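Local coordinates for enoyl-CoA hydratase/carnithine racemase (Magnetospirillum magneticum, PDB 4NEK), which probably isomerises the double bond of enoyl-CoA esters, shifting it between the 3 and 2 positions, at residues E3-H8 with Q14-N19; E37-G42 with F51-S56; N64-F69 with I129-V134. All blocks are in the same frame, centred on the assembly; numbering follows the deposited sequence.

Overall arrangement
From the N terminus, contact 1 comes first: it closes the short beta hairpin of strands 5-10 and 13-18. The chain then runs through helix 29-44 and returns in strand 50-54, and contact 2 closes that short connection by packing the helix on the strand. Soon after, residues 64-69 open contact 3, which closes only after a further 59 residues, in the loop after strand 123-125. The three lie in series, none enclosing or crossing another. Contacts 1 and 2 touch, since strands 13-18 and 50-54 are neighbours in one sheet and Arg17 NH1 reaches Gly55 O. Contact 3 has its centre about 24 Å from the centre of either, at a subunit interface.

Contact 1. Residues E3-H8 with Q14-N19; sequences ELVLSH and QVVRMN
Leu6 and Arg17 face each other as a hydrogen-bonded pair near the middle of this antiparallel ladder, Leu6 N giving to Arg17 O at 2.9 Å and Arg17 N to Leu6 O at 2.8 Å. His8 and Val15 repeat the pattern further on. Between them the non-hydrogen-bonded pair Ser7-Val16 brings its CA atoms to 4.5 Å, and Ser7 CA lies 3.1 Å from Val15 O in a CA-H...O contact. At the other end Asn19 takes over from the sheet. Its CG stands anti to the backbone N (chi1 -171°), which carries the amide to the backbone of Glu3, where ND2 gives to Glu3 O at 2.9 Å, nearly along the C=O axis. Its own N donates to Leu4 O at 2.8 Å from above the carbonyl plane. An asparagine suits this end because one short side chain can bind a carbonyl that lies before the strand begins.

The packed side of the ladder carries Val5, Ser7, Val16 and Met18. Its branched valines fit the extended backbone and pack against helix 29-44, Val5 on Ala34 and Val16 on Leu35. On the other side Val15 is buried against Leu54, but Leu6 and His8 of the outer strand are exposed, Leu6 CD1 merely lying against Asn19 ND2 at 3.7 Å, while the His8 ring lies beside Val15, whose CB sits over one ring face, 4.1 Å from the centroid. Arg17 NH1 hydrogen-bonds Gly55 O and makes a salt bridge with Glu183, so its charge is met beyond the hairpin. Here, then, is a classic beta hairpin, with strand 5-10 outermost within this chain and strand 13-18 continuing the mixed sheet of the crotonase-like fold into strand 50-54.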
ATOM      1  N   GLU C   3      30.533 -16.460 -25.574  1.00 56.52           N
ATOM      2  CA  GLU C   3      29.107 -16.791 -25.856  1.00 61.10           C
ATOM      3  C   GLU C   3      28.284 -16.639 -24.555  1.00 50.29           C
ATOM      4  O   GLU C   3      27.059 -16.907 -24.439  1.00 49.38           O
ATOM      5  CB  GLU C   3      28.969 -18.202 -26.466  1.00 70.65           C
ATOM      6  CG  GLU C   3      29.693 -18.374 -27.841  1.00 84.93           C
ATOM      7  CD  GLU C   3      31.251 -18.330 -27.766  1.00 96.19           C
ATOM      8  OE1 GLU C   3      31.881 -19.341 -27.384  1.00 87.70           O
ATOM      9  OE2 GLU C   3      31.886 -17.279 -28.096  1.00108.52           O
ATOM     10  N   LEU C   4      28.999 -16.128 -23.586  1.00 40.54           N
ATOM     11  CA  LEU C   4      28.455 -15.767 -22.319  1.00 36.02           C
ATOM     12  C   LEU C   4      27.615 -14.490 -22.338  1.00 34.13           C
ATOM     13  O   LEU C   4      26.888 -14.253 -21.401  1.00 30.84           O
ATOM     14  CB  LEU C   4      29.590 -15.599 -21.354  1.00 36.30           C
ATOM     15  CG  LEU C   4      30.374 -16.886 -21.071  1.00 33.78           C
ATOM     16  CD1 LEU C   4      31.326 -16.624 -19.902  1.00 35.46           C
ATOM     17  CD2 LEU C   4      29.510 -18.079 -20.753  1.00 31.00           C
ATOM     18  N   VAL C   5      27.703 -13.700 -23.409  1.00 31.81           N
ATOM     19  CA  VAL C   5      26.857 -12.542 -23.588  1.00 31.19           C
ATOM     20  C   VAL C   5      26.365 -12.523 -25.022  1.00 31.41           C
ATOM     21  O   VAL C   5      27.171 -12.554 -25.915  1.00 38.34           O
ATOM     22  CB  VAL C   5      27.651 -11.247 -23.342  1.00 28.65           C
ATOM     23  CG1 VAL C   5      26.859 -10.020 -23.773  1.00 29.03           C
ATOM     24  CG2 VAL C   5      28.049 -11.138 -21.893  1.00 29.71           C
ATOM     25  N   LEU C   6      25.059 -12.441 -25.233  1.00 31.34           N
ATOM     26  CA  LEU C   6      24.472 -12.455 -26.567  1.00 32.33           C
ATOM     27  C   LEU C   6      23.897 -11.105 -26.822  1.00 33.85           C
ATOM     28  O   LEU C   6      23.267 -10.534 -25.962  1.00 35.22           O
ATOM     29  CB  LEU C   6      23.343 -13.469 -26.655  1.00 31.78           C
ATOM     30  CG  LEU C   6      23.756 -14.888 -26.264  1.00 37.38           C
ATOM     31  CD1 LEU C   6      22.569 -15.845 -26.130  1.00 38.82           C
ATOM     32  CD2 LEU C   6      24.753 -15.437 -27.275  1.00 36.58           C
ATOM     33  N   SER C   7      24.091 -10.598 -28.018  1.00 34.51           N
ATOM     34  CA  SER C   7      23.584  -9.313 -28.353  1.00 35.41           C
ATOM     35  C   SER C   7      23.082  -9.315 -29.776  1.00 36.68           C
ATOM     36  O   SER C   7      23.706  -9.875 -30.635  1.00 38.70           O
ATOM     37  CB  SER C   7      24.689  -8.304 -28.218  1.00 37.32           C
ATOM     38  OG  SER C   7      24.148  -7.018 -28.367  1.00 42.40           O
ATOM     39  N   HIS C   8      21.959  -8.665 -30.034  1.00 38.32           N
ATOM     40  CA  HIS C   8      21.476  -8.516 -31.391  1.00 37.59           C
ATOM     41  C   HIS C   8      20.437  -7.411 -31.431  1.00 36.25           C
ATOM     42  O   HIS C   8      19.905  -7.047 -30.398  1.00 34.13           O
ATOM     43  CB  HIS C   8      20.880  -9.832 -31.869  1.00 38.59           C
ATOM     44  CG  HIS C   8      19.583 -10.166 -31.222  1.00 42.96           C
ATOM     45  ND1 HIS C   8      18.372  -9.803 -31.769  1.00 46.36           N
ATOM     46  CD2 HIS C   8      19.298 -10.821 -30.072  1.00 43.49           C
ATOM     47  CE1 HIS C   8      17.393 -10.244 -30.996  1.00 46.05           C
ATOM     48  NE2 HIS C   8      17.928 -10.872 -29.965  1.00 46.50           N
ATOM     49  N   GLN C  14      18.255  -2.957 -29.060  1.00 29.51           N
ATOM     50  CA  GLN C  14      19.397  -3.834 -28.898  1.00 27.07           C
ATOM     51  C   GLN C  14      19.256  -4.711 -27.674  1.00 26.63           C
ATOM     52  O   GLN C  14      19.282  -4.227 -26.564  1.00 27.76           O
ATOM     53  CB  GLN C  14      20.675  -3.074 -28.769  1.00 30.17           C
ATOM     54  CG  GLN C  14      21.818  -4.066 -28.774  1.00 33.02           C
ATOM     55  CD  GLN C  14      23.154  -3.429 -29.063  1.00 40.52           C
ATOM     56  OE1 GLN C  14      23.270  -2.557 -29.912  1.00 51.03           O
ATOM     57  NE2 GLN C  14      24.177  -3.857 -28.340  1.00 44.85           N
ATOM     58  N   VAL C  15      19.095  -6.003 -27.903  1.00 25.72           N
ATOM     59  CA  VAL C  15      18.901  -6.954 -26.868  1.00 26.08           C
ATOM     60  C   VAL C  15      20.250  -7.448 -26.430  1.00 28.59           C
ATOM     61  O   VAL C  15      21.087  -7.795 -27.258  1.00 33.16           O
ATOM     62  CB  VAL C  15      18.124  -8.140 -27.392  1.00 27.10           C
ATOM     63  CG1 VAL C  15      17.931  -9.174 -26.293  1.00 29.35           C
ATOM     64  CG2 VAL C  15      16.776  -7.688 -27.899  1.00 27.51           C
ATOM     65  N   VAL C  16      20.484  -7.422 -25.134  1.00 26.82           N
ATOM     66  CA  VAL C  16      21.767  -7.790 -24.545  1.00 27.04           C
ATOM     67  C   VAL C  16      21.457  -8.787 -23.440  1.00 25.81           C
ATOM     68  O   VAL C  16      20.810  -8.430 -22.482  1.00 27.26           O
ATOM     69  CB  VAL C  16      22.436  -6.554 -23.938  1.00 25.41           C
ATOM     70  CG1 VAL C  16      23.736  -6.935 -23.283  1.00 27.72           C
ATOM     71  CG2 VAL C  16      22.687  -5.493 -25.008  1.00 25.14           C
ATOM     72  N   ARG C  17      21.849 -10.028 -23.627  1.00 24.30           N
ATOM     73  CA  ARG C  17      21.431 -11.087 -22.751  1.00 25.09           C
ATOM     74  C   ARG C  17      22.637 -11.750 -22.081  1.00 29.22           C
ATOM     75  O   ARG C  17      23.586 -12.122 -22.748  1.00 31.55           O
ATOM     76  CB  ARG C  17      20.668 -12.152 -23.518  1.00 22.95           C
ATOM     77  CG  ARG C  17      20.180 -13.225 -22.564  1.00 21.33           C
ATOM     78  CD  ARG C  17      19.604 -14.423 -23.279  1.00 20.97           C
ATOM     79  NE  ARG C  17      18.406 -14.149 -24.047  1.00 22.45           N
ATOM     80  CZ  ARG C  17      17.164 -14.091 -23.545  1.00 23.74           C
ATOM     81  NH1 ARG C  17      16.906 -14.305 -22.253  1.00 26.05           N
ATOM     82  NH2 ARG C  17      16.161 -13.801 -24.334  1.00 23.91           N
HETATM   83  N   MSE C  18      22.604 -11.873 -20.756  1.00 31.97           N
HETATM   84  CA  MSE C  18      23.641 -12.582 -20.035  1.00 32.31           C
HETATM   85  C   MSE C  18      23.313 -14.031 -20.134  1.00 32.49           C
HETATM   86  O   MSE C  18      22.171 -14.436 -19.947  1.00 29.01           O
HETATM   87  CB  MSE C  18      23.707 -12.138 -18.602  1.00 33.44           C
HETATM   88  CG  MSE C  18      24.124 -10.665 -18.557  1.00 38.84           C
HETATM   89 SE   MSE C  18      23.995  -9.968 -16.691  1.00 47.31          SE
HETATM   90  CE  MSE C  18      22.022  -9.664 -16.604  1.00 45.84           C
ATOM     91  N   ASN C  19      24.339 -14.821 -20.417  1.00 35.05           N
ATOM     92  CA  ASN C  19      24.154 -16.202 -20.794  1.00 34.61           C
ATOM     93  C   ASN C  19      25.194 -17.149 -20.196  1.00 33.22           C
ATOM     94  O   ASN C  19      25.963 -17.761 -20.893  1.00 32.27           O
ATOM     95  CB  ASN C  19      24.191 -16.291 -22.301  1.00 37.13           C
ATOM     96  CG  ASN C  19      23.786 -17.667 -22.811  1.00 37.31           C
ATOM     97  OD1 ASN C  19      22.877 -18.294 -22.289  1.00 39.69           O
ATOM     98  ND2 ASN C  19      24.454 -18.126 -23.833  1.00 37.37           N
TER

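Contact 2. Residues E37-G42 with F51-S56; sequences EAFAKG and FLILGS
Phe39 from the helix and Phe51 from the strand lay their rings face to face, the centroids 4.3 Å apart and the planes at 19°, an offset stack. Phe51 can be followed outward from its backbone. CB points toward the helix, and CG stands beside the backbone N (chi1 -65°), bringing the ring beneath Phe39, whose CE2 is 3.9 Å from Phe51 CG. CD1 and CD2 lie under that same CE2. Further out, CE2 meets Phe39 CD2, whereas CE1 has Ala38 O at its edge, 3.8 Å away, and Gly42 CA beside it. CZ, the tip, lies equally near Gly42 CA and Phe39 O, 3.6 Å from each.

Gly42 fits this place because a CB built on it would fall only 2.3 Å from Phe51 CE1. Beyond the stack, Ile53 CD1 meets Phe39 CZ at 4.0 Å, at the edge of the Phe39 ring and in its plane; a long branched side chain can reach there from the strand. Were Phe51 replaced by alanine, one face of the Phe39 ring would probably lose its stacking mate and a gap would open beneath Gly42.

The helical segment 37-42 runs at 163° to strand 51-54, nearly antiparallel, and covers the sheet as the connection of a beta-alpha-beta unit between strands 13-18 and 50-54. Phe39 and Ile53 also rest on Val94 of the next strand, and Gln14 makes a weak hydrogen bond to Ala38 O. Between helix and strand the joining is mainly dispersion and shape, with carbonyl oxygens against the Phe51 ring, and the ring surfaces probably set the separation.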
ATOM      1  N   GLU C  37      31.138  -3.577 -24.255  1.00 34.22           N
ATOM      2  CA  GLU C  37      31.274  -3.464 -25.700  1.00 40.69           C
ATOM      3  C   GLU C  37      29.910  -3.311 -26.328  1.00 36.66           C
ATOM      4  O   GLU C  37      29.714  -2.457 -27.182  1.00 36.39           O
ATOM      5  CB  GLU C  37      31.968  -4.693 -26.260  1.00 47.51           C
ATOM      6  CG  GLU C  37      32.581  -4.545 -27.644  1.00 58.94           C
ATOM      7  CD  GLU C  37      33.337  -5.817 -28.063  1.00 76.19           C
ATOM      8  OE1 GLU C  37      32.683  -6.878 -28.213  1.00 87.31           O
ATOM      9  OE2 GLU C  37      34.590  -5.783 -28.203  1.00 86.33           O
ATOM     10  N   ALA C  38      28.971  -4.153 -25.913  1.00 31.62           N
ATOM     11  CA  ALA C  38      27.607  -4.057 -26.441  1.00 32.24           C
ATOM     12  C   ALA C  38      26.954  -2.667 -26.234  1.00 29.46           C
ATOM     13  O   ALA C  38      26.262  -2.187 -27.113  1.00 28.43           O
ATOM     14  CB  ALA C  38      26.751  -5.132 -25.833  1.00 32.87           C
ATOM     15  N   PHE C  39      27.183  -2.042 -25.093  1.00 26.21           N
ATOM     16  CA  PHE C  39      26.699  -0.691 -24.893  1.00 29.49           C
ATOM     17  C   PHE C  39      27.374   0.312 -25.773  1.00 29.79           C
ATOM     18  O   PHE C  39      26.728   1.175 -26.309  1.00 31.29           O
ATOM     19  CB  PHE C  39      26.783  -0.269 -23.422  1.00 31.64           C
ATOM     20  CG  PHE C  39      25.589  -0.706 -22.657  1.00 35.62           C
ATOM     21  CD1 PHE C  39      25.456  -2.044 -22.262  1.00 39.26           C
ATOM     22  CD2 PHE C  39      24.541   0.152 -22.451  1.00 37.57           C
ATOM     23  CE1 PHE C  39      24.323  -2.496 -21.617  1.00 41.21           C
ATOM     24  CE2 PHE C  39      23.401  -0.284 -21.792  1.00 36.63           C
ATOM     25  CZ  PHE C  39      23.288  -1.613 -21.387  1.00 40.25           C
ATOM     26  N   ALA C  40      28.682   0.196 -25.954  1.00 31.60           N
ATOM     27  CA  ALA C  40      29.413   1.125 -26.821  1.00 30.24           C
ATOM     28  C   ALA C  40      28.919   0.989 -28.263  1.00 29.78           C
ATOM     29  O   ALA C  40      28.643   1.969 -28.941  1.00 32.84           O
ATOM     30  CB  ALA C  40      30.906   0.867 -26.736  1.00 28.70           C
ATOM     31  N   LYS C  41      28.726  -0.228 -28.714  1.00 31.13           N
ATOM     32  CA  LYS C  41      28.213  -0.411 -30.050  1.00 35.05           C
ATOM     33  C   LYS C  41      26.805   0.198 -30.191  1.00 33.66           C
ATOM     34  O   LYS C  41      26.539   0.980 -31.108  1.00 32.82           O
ATOM     35  CB  LYS C  41      28.245  -1.895 -30.399  1.00 40.84           C
ATOM     36  CG  LYS C  41      27.262  -2.237 -31.502  1.00 57.20           C
ATOM     37  CD  LYS C  41      26.955  -3.724 -31.746  1.00 67.44           C
ATOM     38  CE  LYS C  41      25.478  -4.017 -32.108  1.00 66.10           C
ATOM     39  NZ  LYS C  41      24.796  -3.021 -32.995  1.00 62.82           N
ATOM     40  N   GLY C  42      25.912  -0.137 -29.259  1.00 30.61           N
ATOM     41  CA  GLY C  42      24.550   0.324 -29.333  1.00 28.77           C
ATOM     42  C   GLY C  42      24.486   1.825 -29.265  1.00 28.25           C
ATOM     43  O   GLY C  42      23.709   2.453 -29.962  1.00 29.20           O
ATOM     44  N   PHE C  51      18.001   0.008 -25.471  1.00 25.18           N
ATOM     45  CA  PHE C  51      18.560  -1.268 -25.004  1.00 25.64           C
ATOM     46  C   PHE C  51      17.578  -2.054 -24.179  1.00 25.81           C
ATOM     47  O   PHE C  51      16.819  -1.498 -23.404  1.00 24.50           O
ATOM     48  CB  PHE C  51      19.748  -1.029 -24.101  1.00 27.20           C
ATOM     49  CG  PHE C  51      20.930  -0.398 -24.791  1.00 26.30           C
ATOM     50  CD1 PHE C  51      21.870  -1.185 -25.393  1.00 26.49           C
ATOM     51  CD2 PHE C  51      21.119   0.974 -24.766  1.00 25.02           C
ATOM     52  CE1 PHE C  51      22.968  -0.612 -26.018  1.00 28.22           C
ATOM     53  CE2 PHE C  51      22.212   1.551 -25.371  1.00 25.91           C
ATOM     54  CZ  PHE C  51      23.129   0.769 -26.022  1.00 26.82           C
ATOM     55  N   LEU C  52      17.667  -3.360 -24.304  1.00 27.05           N
ATOM     56  CA  LEU C  52      16.930  -4.249 -23.439  1.00 27.30           C
ATOM     57  C   LEU C  52      17.874  -5.305 -22.851  1.00 27.30           C
ATOM     58  O   LEU C  52      18.430  -6.103 -23.569  1.00 25.56           O
ATOM     59  CB  LEU C  52      15.842  -4.935 -24.225  1.00 27.36           C
ATOM     60  CG  LEU C  52      15.148  -6.091 -23.515  1.00 28.86           C
ATOM     61  CD1 LEU C  52      14.462  -5.583 -22.270  1.00 29.78           C
ATOM     62  CD2 LEU C  52      14.107  -6.710 -24.407  1.00 30.09           C
ATOM     63  N   ILE C  53      18.035  -5.295 -21.534  1.00 27.59           N
ATOM     64  CA  ILE C  53      18.933  -6.209 -20.862  1.00 29.97           C
ATOM     65  C   ILE C  53      18.189  -7.328 -20.215  1.00 27.67           C
ATOM     66  O   ILE C  53      17.291  -7.084 -19.435  1.00 27.38           O
ATOM     67  CB  ILE C  53      19.653  -5.533 -19.717  1.00 33.09           C
ATOM     68  CG1 ILE C  53      20.339  -4.285 -20.193  1.00 38.34           C
ATOM     69  CG2 ILE C  53      20.715  -6.434 -19.115  1.00 33.45           C
ATOM     70  CD1 ILE C  53      20.699  -3.433 -19.004  1.00 43.54           C
ATOM     71  N   LEU C  54      18.631  -8.540 -20.505  1.00 25.39           N
ATOM     72  CA  LEU C  54      17.966  -9.764 -20.064  1.00 26.01           C
ATOM     73  C   LEU C  54      18.956 -10.720 -19.426  1.00 25.58           C
ATOM     74  O   LEU C  54      20.160 -10.629 -19.656  1.00 24.10           O
ATOM     75  CB  LEU C  54      17.388 -10.517 -21.265  1.00 25.56           C
ATOM     76  CG  LEU C  54      16.421  -9.697 -22.106  1.00 26.47           C
ATOM     77  CD1 LEU C  54      15.933 -10.481 -23.324  1.00 28.59           C
ATOM     78  CD2 LEU C  54      15.242  -9.267 -21.276  1.00 25.11           C
ATOM     79  N   GLY C  55      18.429 -11.663 -18.659  1.00 24.68           N
ATOM     80  CA  GLY C  55      19.238 -12.746 -18.148  1.00 23.34           C
ATOM     81  C   GLY C  55      18.848 -14.080 -18.743  1.00 22.03           C
ATOM     82  O   GLY C  55      18.424 -14.185 -19.891  1.00 18.49           O
ATOM     83  N   SER C  56      19.015 -15.121 -17.934  1.00 24.68           N
ATOM     84  CA  SER C  56      18.699 -16.478 -18.351  1.00 26.23           C
ATOM     85  C   SER C  56      17.202 -16.651 -18.206  1.00 28.55           C
ATOM     86  O   SER C  56      16.474 -15.690 -17.874  1.00 33.43           O
ATOM     87  CB  SER C  56      19.450 -17.475 -17.499  1.00 26.77           C
ATOM     88  OG  SER C  56      18.811 -17.687 -16.234  1.00 24.39           O
TER

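Contact 3. Residues N64-F69 with I129-V134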
ATOM      1  N   ASN C  64      28.789 -10.852  -8.805  1.00 35.77           N
ATOM      2  CA  ASN C  64      30.093 -11.301  -9.204  1.00 38.33           C
ATOM      3  C   ASN C  64      30.357 -12.715  -8.802  1.00 35.61           C
ATOM      4  O   ASN C  64      29.946 -13.151  -7.739  1.00 31.83           O
ATOM      5  CB  ASN C  64      31.164 -10.429  -8.619  1.00 40.26           C
ATOM      6  CG  ASN C  64      31.366  -9.205  -9.453  1.00 47.13           C
ATOM      7  OD1 ASN C  64      31.927  -9.267 -10.553  1.00 53.53           O
ATOM      8  ND2 ASN C  64      30.913  -8.075  -8.945  1.00 49.92           N
ATOM      9  N   ASP C  65      31.058 -13.426  -9.674  1.00 34.34           N
ATOM     10  CA  ASP C  65      31.563 -14.732  -9.333  1.00 34.21           C
ATOM     11  C   ASP C  65      32.486 -14.522  -8.149  1.00 32.43           C
ATOM     12  O   ASP C  65      33.403 -13.701  -8.211  1.00 32.34           O
ATOM     13  CB  ASP C  65      32.236 -15.373 -10.580  1.00 40.94           C
ATOM     14  CG  ASP C  65      32.854 -16.790 -10.258  1.00 43.82           C
ATOM     15  OD1 ASP C  65      33.952 -16.984  -9.527  1.00 49.79           O
ATOM     16  OD2 ASP C  65      32.158 -17.723 -10.744  1.00 45.70           O
ATOM     17  N   LEU C  66      32.242 -15.227  -7.065  1.00 31.59           N
ATOM     18  CA  LEU C  66      32.936 -14.901  -5.820  1.00 34.69           C
ATOM     19  C   LEU C  66      34.450 -15.244  -5.811  1.00 32.59           C
ATOM     20  O   LEU C  66      35.277 -14.394  -5.454  1.00 26.50           O
ATOM     21  CB  LEU C  66      32.191 -15.539  -4.644  1.00 39.33           C
ATOM     22  CG  LEU C  66      32.878 -15.370  -3.301  1.00 48.49           C
ATOM     23  CD1 LEU C  66      32.903 -13.894  -2.909  1.00 49.21           C
ATOM     24  CD2 LEU C  66      32.212 -16.243  -2.245  1.00 50.23           C
ATOM     25  N   PRO C  67      34.823 -16.463  -6.249  1.00 32.56           N
ATOM     26  CA  PRO C  67      36.243 -16.779  -6.394  1.00 32.07           C
ATOM     27  C   PRO C  67      36.968 -15.760  -7.241  1.00 31.89           C
ATOM     28  O   PRO C  67      38.012 -15.254  -6.854  1.00 32.47           O
ATOM     29  CB  PRO C  67      36.227 -18.110  -7.120  1.00 33.88           C
ATOM     30  CG  PRO C  67      34.944 -18.747  -6.710  1.00 35.34           C
ATOM     31  CD  PRO C  67      33.963 -17.641  -6.467  1.00 33.87           C
ATOM     32  N   ASP C  68      36.392 -15.411  -8.377  1.00 31.87           N
ATOM     33  CA  ASP C  68      37.008 -14.421  -9.241  1.00 35.51           C
ATOM     34  C   ASP C  68      37.173 -13.066  -8.542  1.00 36.41           C
ATOM     35  O   ASP C  68      38.169 -12.358  -8.701  1.00 36.44           O
ATOM     36  CB  ASP C  68      36.168 -14.234 -10.489  1.00 37.15           C
ATOM     37  CG  ASP C  68      36.744 -13.198 -11.407  1.00 40.72           C
ATOM     38  OD1 ASP C  68      37.620 -13.550 -12.192  1.00 49.39           O
ATOM     39  OD2 ASP C  68      36.305 -12.015 -11.368  1.00 50.79           O
ATOM     40  N   PHE C  69      36.136 -12.684  -7.834  1.00 37.06           N
ATOM     41  CA  PHE C  69      36.073 -11.387  -7.194  1.00 37.36           C
ATOM     42  C   PHE C  69      37.148 -11.184  -6.136  1.00 33.46           C
ATOM     43  O   PHE C  69      37.695 -10.095  -5.970  1.00 30.87           O
ATOM     44  CB  PHE C  69      34.704 -11.252  -6.535  1.00 39.70           C
ATOM     45  CG  PHE C  69      34.633 -10.093  -5.632  1.00 44.49           C
ATOM     46  CD1 PHE C  69      34.668  -8.824  -6.172  1.00 44.91           C
ATOM     47  CD2 PHE C  69      34.669 -10.256  -4.245  1.00 42.84           C
ATOM     48  CE1 PHE C  69      34.685  -7.725  -5.359  1.00 45.82           C
ATOM     49  CE2 PHE C  69      34.666  -9.158  -3.418  1.00 43.16           C
ATOM     50  CZ  PHE C  69      34.675  -7.884  -3.979  1.00 44.95           C
ATOM     51  N   ILE C 129      28.310  -5.611   2.855  1.00 24.28           N
ATOM     52  CA  ILE C 129      28.731  -5.600   4.230  1.00 24.29           C
ATOM     53  C   ILE C 129      29.124  -6.991   4.729  1.00 23.77           C
ATOM     54  O   ILE C 129      30.054  -7.114   5.530  1.00 24.78           O
ATOM     55  CB  ILE C 129      27.651  -5.008   5.158  1.00 24.21           C
ATOM     56  CG1 ILE C 129      28.163  -4.893   6.587  1.00 23.19           C
ATOM     57  CG2 ILE C 129      26.392  -5.867   5.174  1.00 24.72           C
ATOM     58  CD1 ILE C 129      29.449  -4.103   6.722  1.00 22.79           C
ATOM     59  N   ASN C 130      28.426  -8.025   4.298  1.00 24.32           N
ATOM     60  CA  ASN C 130      28.771  -9.384   4.745  1.00 27.06           C
ATOM     61  C   ASN C 130      30.023  -9.926   4.097  1.00 28.13           C
ATOM     62  O   ASN C 130      30.495 -10.961   4.507  1.00 28.46           O
ATOM     63  CB  ASN C 130      27.653 -10.380   4.469  1.00 28.31           C
ATOM     64  CG  ASN C 130      26.380 -10.074   5.226  1.00 30.83           C
ATOM     65  OD1 ASN C 130      25.305 -10.243   4.688  1.00 38.01           O
ATOM     66  ND2 ASN C 130      26.492  -9.514   6.399  1.00 32.61           N
ATOM     67  N   LEU C 131      30.537  -9.255   3.072  1.00 29.33           N
ATOM     68  CA  LEU C 131      31.808  -9.600   2.522  1.00 31.58           C
ATOM     69  C   LEU C 131      32.909  -8.660   2.970  1.00 31.02           C
ATOM     70  O   LEU C 131      33.994  -8.702   2.414  1.00 29.07           O
ATOM     71  CB  LEU C 131      31.743  -9.572   1.014  1.00 38.01           C
ATOM     72  CG  LEU C 131      30.966 -10.770   0.416  1.00 44.82           C
ATOM     73  CD1 LEU C 131      30.382 -10.479  -0.975  1.00 49.44           C
ATOM     74  CD2 LEU C 131      31.926 -11.936   0.343  1.00 45.79           C
ATOM     75  N   GLY C 132      32.650  -7.791   3.937  1.00 27.47           N
ATOM     76  CA  GLY C 132      33.640  -6.792   4.329  1.00 27.73           C
ATOM     77  C   GLY C 132      33.949  -5.707   3.305  1.00 26.43           C
ATOM     78  O   GLY C 132      35.035  -5.121   3.292  1.00 29.06           O
ATOM     79  N   ILE C 133      33.017  -5.436   2.430  1.00 27.55           N
ATOM     80  CA  ILE C 133      33.228  -4.384   1.445  1.00 29.05           C
ATOM     81  C   ILE C 133      32.090  -3.373   1.435  1.00 29.04           C
ATOM     82  O   ILE C 133      31.114  -3.536   2.127  1.00 26.74           O
ATOM     83  CB  ILE C 133      33.473  -4.983   0.057  1.00 30.87           C
ATOM     84  CG1 ILE C 133      32.269  -5.801  -0.395  1.00 32.52           C
ATOM     85  CG2 ILE C 133      34.699  -5.896   0.110  1.00 34.45           C
ATOM     86  CD1 ILE C 133      32.412  -6.366  -1.802  1.00 30.95           C
ATOM     87  N   VAL C 134      32.229  -2.354   0.608  1.00 31.81           N
ATOM     88  CA  VAL C 134      31.212  -1.357   0.454  1.00 32.93           C
ATOM     89  C   VAL C 134      30.437  -1.509  -0.859  1.00 35.83           C
ATOM     90  O   VAL C 134      30.888  -2.133  -1.807  1.00 36.21           O
ATOM     91  CB  VAL C 134      31.790   0.080   0.553  1.00 34.56           C
ATOM     92  CG1 VAL C 134      32.567   0.222   1.854  1.00 33.93           C
ATOM     93  CG2 VAL C 134      32.647   0.447  -0.671  1.00 33.08           C
TER
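Phe69 turns its ring away from its own backbone N (chi1 168°), out from helix 66-69 toward Ile133, whose CG1 takes the crowded position between N and the carbonyl carbon (chi1 61°) and from there extends CD1 to meet it. The two side chains come from opposite directions, and Ile133 CD1 settles 3.5 Å from Phe69 CZ, approaching the ring obliquely, with Phe69 CE2 at 3.9 Å. A flat ring and a slender isoleucine tip can bridge backbones that are far apart, as even the nearest CA atoms, those of Leu66 and Leu131, stand 9.9 Å from each other. A second touch joins these two leucines, which cross obliquely with Leu66 CD1 3.9 Å from Leu131 CD2.

Asp65 fixes the start of the short helix as its N-cap. Its OD1 accepts from Asp68 N at 3.1 Å through the anti lone pair, while OD2 makes a salt bridge with Arg20. Gly132, at positive phi, lets the chain turn between Leu131 and Ile133. Phe226 of the second subunit packs on both Phe69 and Ile133, which places the contact at a subunit interface. Between these two segments the chemistry is wholly apolar, a few methyl and ring contacts without polar direction, so their hold probably depends on burial shared with the neighbouring subunit.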